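PDB 5BP8: Ent-copalyl diphosphate synthase from Streptomyces platensis, which is a mainly alpha-helical protein of the terpene cyclase class, with a domain related to that of squalene-hopene cyclases. Local coordinates for residues H324-L329 with E357-H362. Numbering follows the deposited sequence.
Sequences HRPDSL and EALGHH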
loop_
_atom_site.group_PDB
_atom_site.type_symbol
_atom_site.label_atom_id
_atom_site.label_comp_id
_atom_site.label_asym_id
_atom_site.label_seq_id
_atom_site.Cartn_x
_atom_site.Cartn_y
_atom_site.Cartn_z
ATOM N N HIS A 324 -15.978 19.987 -7.470
ATOM C CA HIS A 324 -14.978 20.609 -8.325
ATOM C C HIS A 324 -15.008 19.887 -9.641
ATOM O O HIS A 324 -15.047 18.650 -9.657
ATOM C CB HIS A 324 -13.567 20.459 -7.738
ATOM C CG HIS A 324 -13.390 21.148 -6.429
ATOM N ND1 HIS A 324 -12.805 22.388 -6.315
ATOM C CD2 HIS A 324 -13.764 20.792 -5.183
ATOM C CE1 HIS A 324 -12.802 22.755 -5.048
ATOM N NE2 HIS A 324 -13.377 21.801 -4.340
ATOM N N ARG A 325 -14.939 20.635 -10.740
ATOM C CA ARG A 325 -14.815 20.007 -12.051
ATOM C C ARG A 325 -13.602 19.086 -12.058
ATOM O O ARG A 325 -12.503 19.519 -11.666
ATOM C CB ARG A 325 -14.646 21.037 -13.152
ATOM C CG ARG A 325 -15.921 21.307 -13.894
ATOM C CD ARG A 325 -15.666 22.296 -15.001
ATOM N NE ARG A 325 -16.881 22.512 -15.768
ATOM C CZ ARG A 325 -17.016 23.451 -16.701
ATOM N NH1 ARG A 325 -15.999 24.247 -17.002
ATOM N NH2 ARG A 325 -18.174 23.562 -17.344
ATOM N N PRO A 326 -13.788 17.831 -12.501
ATOM C CA PRO A 326 -12.687 16.860 -12.468
ATOM C C PRO A 326 -11.760 16.963 -13.674
ATOM O O PRO A 326 -11.329 15.951 -14.213
ATOM C CB PRO A 326 -13.425 15.520 -12.445
ATOM C CG PRO A 326 -14.653 15.791 -13.280
ATOM C CD PRO A 326 -15.049 17.203 -12.930
ATOM N N ASP A 327 -11.409 18.185 -14.070
ATOM C CA ASP A 327 -10.578 18.373 -15.239
ATOM C C ASP A 327 -9.160 17.855 -15.078
ATOM O O ASP A 327 -8.570 17.440 -16.066
ATOM C CB ASP A 327 -10.565 19.839 -15.658
ATOM C CG ASP A 327 -11.915 20.291 -16.233
ATOM O OD1 ASP A 327 -12.648 19.466 -16.816
ATOM O OD2 ASP A 327 -12.227 21.489 -16.108
ATOM N N SER A 328 -8.620 17.861 -13.860
ATOM C CA SER A 328 -7.286 17.335 -13.611
ATOM C C SER A 328 -7.139 15.874 -14.023
ATOM O O SER A 328 -6.031 15.437 -14.286
ATOM C CB SER A 328 -6.875 17.481 -12.133
ATOM O OG SER A 328 -7.829 16.869 -11.268
ATOM N N LEU A 329 -8.236 15.122 -14.051
ATOM C CA LEU A 329 -8.198 13.727 -14.500
ATOM C C LEU A 329 -7.947 13.580 -16.002
ATOM O O LEU A 329 -7.459 12.550 -16.436
ATOM C CB LEU A 329 -9.481 13.001 -14.119
ATOM C CG LEU A 329 -9.757 12.864 -12.627
ATOM C CD1 LEU A 329 -11.129 12.270 -12.371
ATOM C CD2 LEU A 329 -8.666 12.016 -11.972
ATOM N N GLU A 357 -16.293 6.658 -10.968
ATOM C CA GLU A 357 -17.068 7.254 -9.892
ATOM C C GLU A 357 -16.954 8.777 -9.866
ATOM O O GLU A 357 -17.973 9.461 -9.730
ATOM C CB GLU A 357 -16.699 6.682 -8.531
ATOM C CG GLU A 357 -16.941 5.172 -8.434
ATOM C CD GLU A 357 -16.518 4.604 -7.097
ATOM O OE1 GLU A 357 -15.437 5.035 -6.579
ATOM O OE2 GLU A 357 -17.266 3.743 -6.570
ATOM N N ALA A 358 -15.740 9.315 -9.939
ATOM C CA ALA A 358 -15.587 10.758 -9.854
ATOM C C ALA A 358 -16.366 11.439 -11.002
ATOM O O ALA A 358 -17.115 12.410 -10.776
ATOM C CB ALA A 358 -14.137 11.153 -9.900
ATOM N N LEU A 359 -16.174 10.927 -12.212
ATOM C CA LEU A 359 -16.826 11.498 -13.394
ATOM C C LEU A 359 -18.334 11.299 -13.366
ATOM O O LEU A 359 -19.103 12.262 -13.549
ATOM C CB LEU A 359 -16.229 10.933 -14.675
ATOM C CG LEU A 359 -14.750 11.228 -14.893
ATOM C CD1 LEU A 359 -14.324 10.665 -16.224
ATOM C CD2 LEU A 359 -14.405 12.708 -14.818
ATOM N N GLY A 360 -18.755 10.059 -13.134
ATOM C CA GLY A 360 -20.169 9.716 -13.081
ATOM C C GLY A 360 -20.900 10.495 -12.020
ATOM O O GLY A 360 -22.030 11.000 -12.248
ATOM N N HIS A 361 -20.259 10.656 -10.865
ATOM C CA HIS A 361 -20.885 11.389 -9.802
ATOM C C HIS A 361 -20.968 12.878 -10.138
ATOM O O HIS A 361 -21.975 13.536 -9.816
ATOM C CB HIS A 361 -20.161 11.225 -8.486
ATOM C CG HIS A 361 -20.802 11.987 -7.373
ATOM N ND1 HIS A 361 -20.371 13.237 -6.990
ATOM C CD2 HIS A 361 -21.876 11.706 -6.602
ATOM C CE1 HIS A 361 -21.124 13.670 -5.998
ATOM N NE2 HIS A 361 -22.040 12.758 -5.741
ATOM N N HIS A 362 -19.905 13.393 -10.759
ATOM C CA HIS A 362 -19.887 14.787 -11.179
ATOM C C HIS A 362 -21.048 15.095 -12.135
ATOM O O HIS A 362 -21.740 16.093 -11.932
ATOM C CB HIS A 362 -18.603 15.168 -11.884
ATOM C CG HIS A 362 -18.562 16.617 -12.274
ATOM N ND1 HIS A 362 -18.298 17.613 -11.367
ATOM C CD2 HIS A 362 -18.828 17.237 -13.449
ATOM C CE1 HIS A 362 -18.349 18.790 -11.975
ATOM N NE2 HIS A 362 -18.679 18.589 -13.237
HETATM O O HOH W 1 -16.774 16.528 -9.047
#
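Pro326 lays its CD methylene over one face of the His362 imidazole, a CH-pi contact in which CD stands 3.6 Å from the ring centroid and only 8° off the ring normal. The pair illustrates how a proline ring can dock a loop on a helix without a direct hydrogen bond between them. With CG anti to the backbone N (chi1 -178°), the His362 imidazole comes to lie against the proline. Both ring nitrogens are occupied. ND1 shares a water with the backbone carbonyl of His324, the water donating to His324 O at 2.8 Å and lying 3.0 Å from His362 ND1. NE2 is hydrogen-bonded to Asp369, whose carboxylate also takes a salt bridge from Arg325; held at NE2 by Asp369 and at ND1 by the water, the ring is probably limited in its rotation. The extended Arg325 chain passes this end of the imidazole, its CG 3.9 Å from His362 NE2, with the guanidinium plane turned 59° from the ring.

Farther along the proline, Pro326 CG presses on Leu359 CD2 at 3.5 Å, a tight fit for two carbons. Leu329 extends the apolar patch: its CD1 reaches Ala358 CB at 4.0 Å and also meets Leu359 CD2. Tyr373 of helix 370-386 also touches Pro326, Leu359 and Arg325, bringing a third element to the contact. The connection leaving helix 307-319 thus folds back onto helix 349-365, in a mainly helical domain consistent with the helical-hairpin barrel of squalene-hopene cyclase relatives.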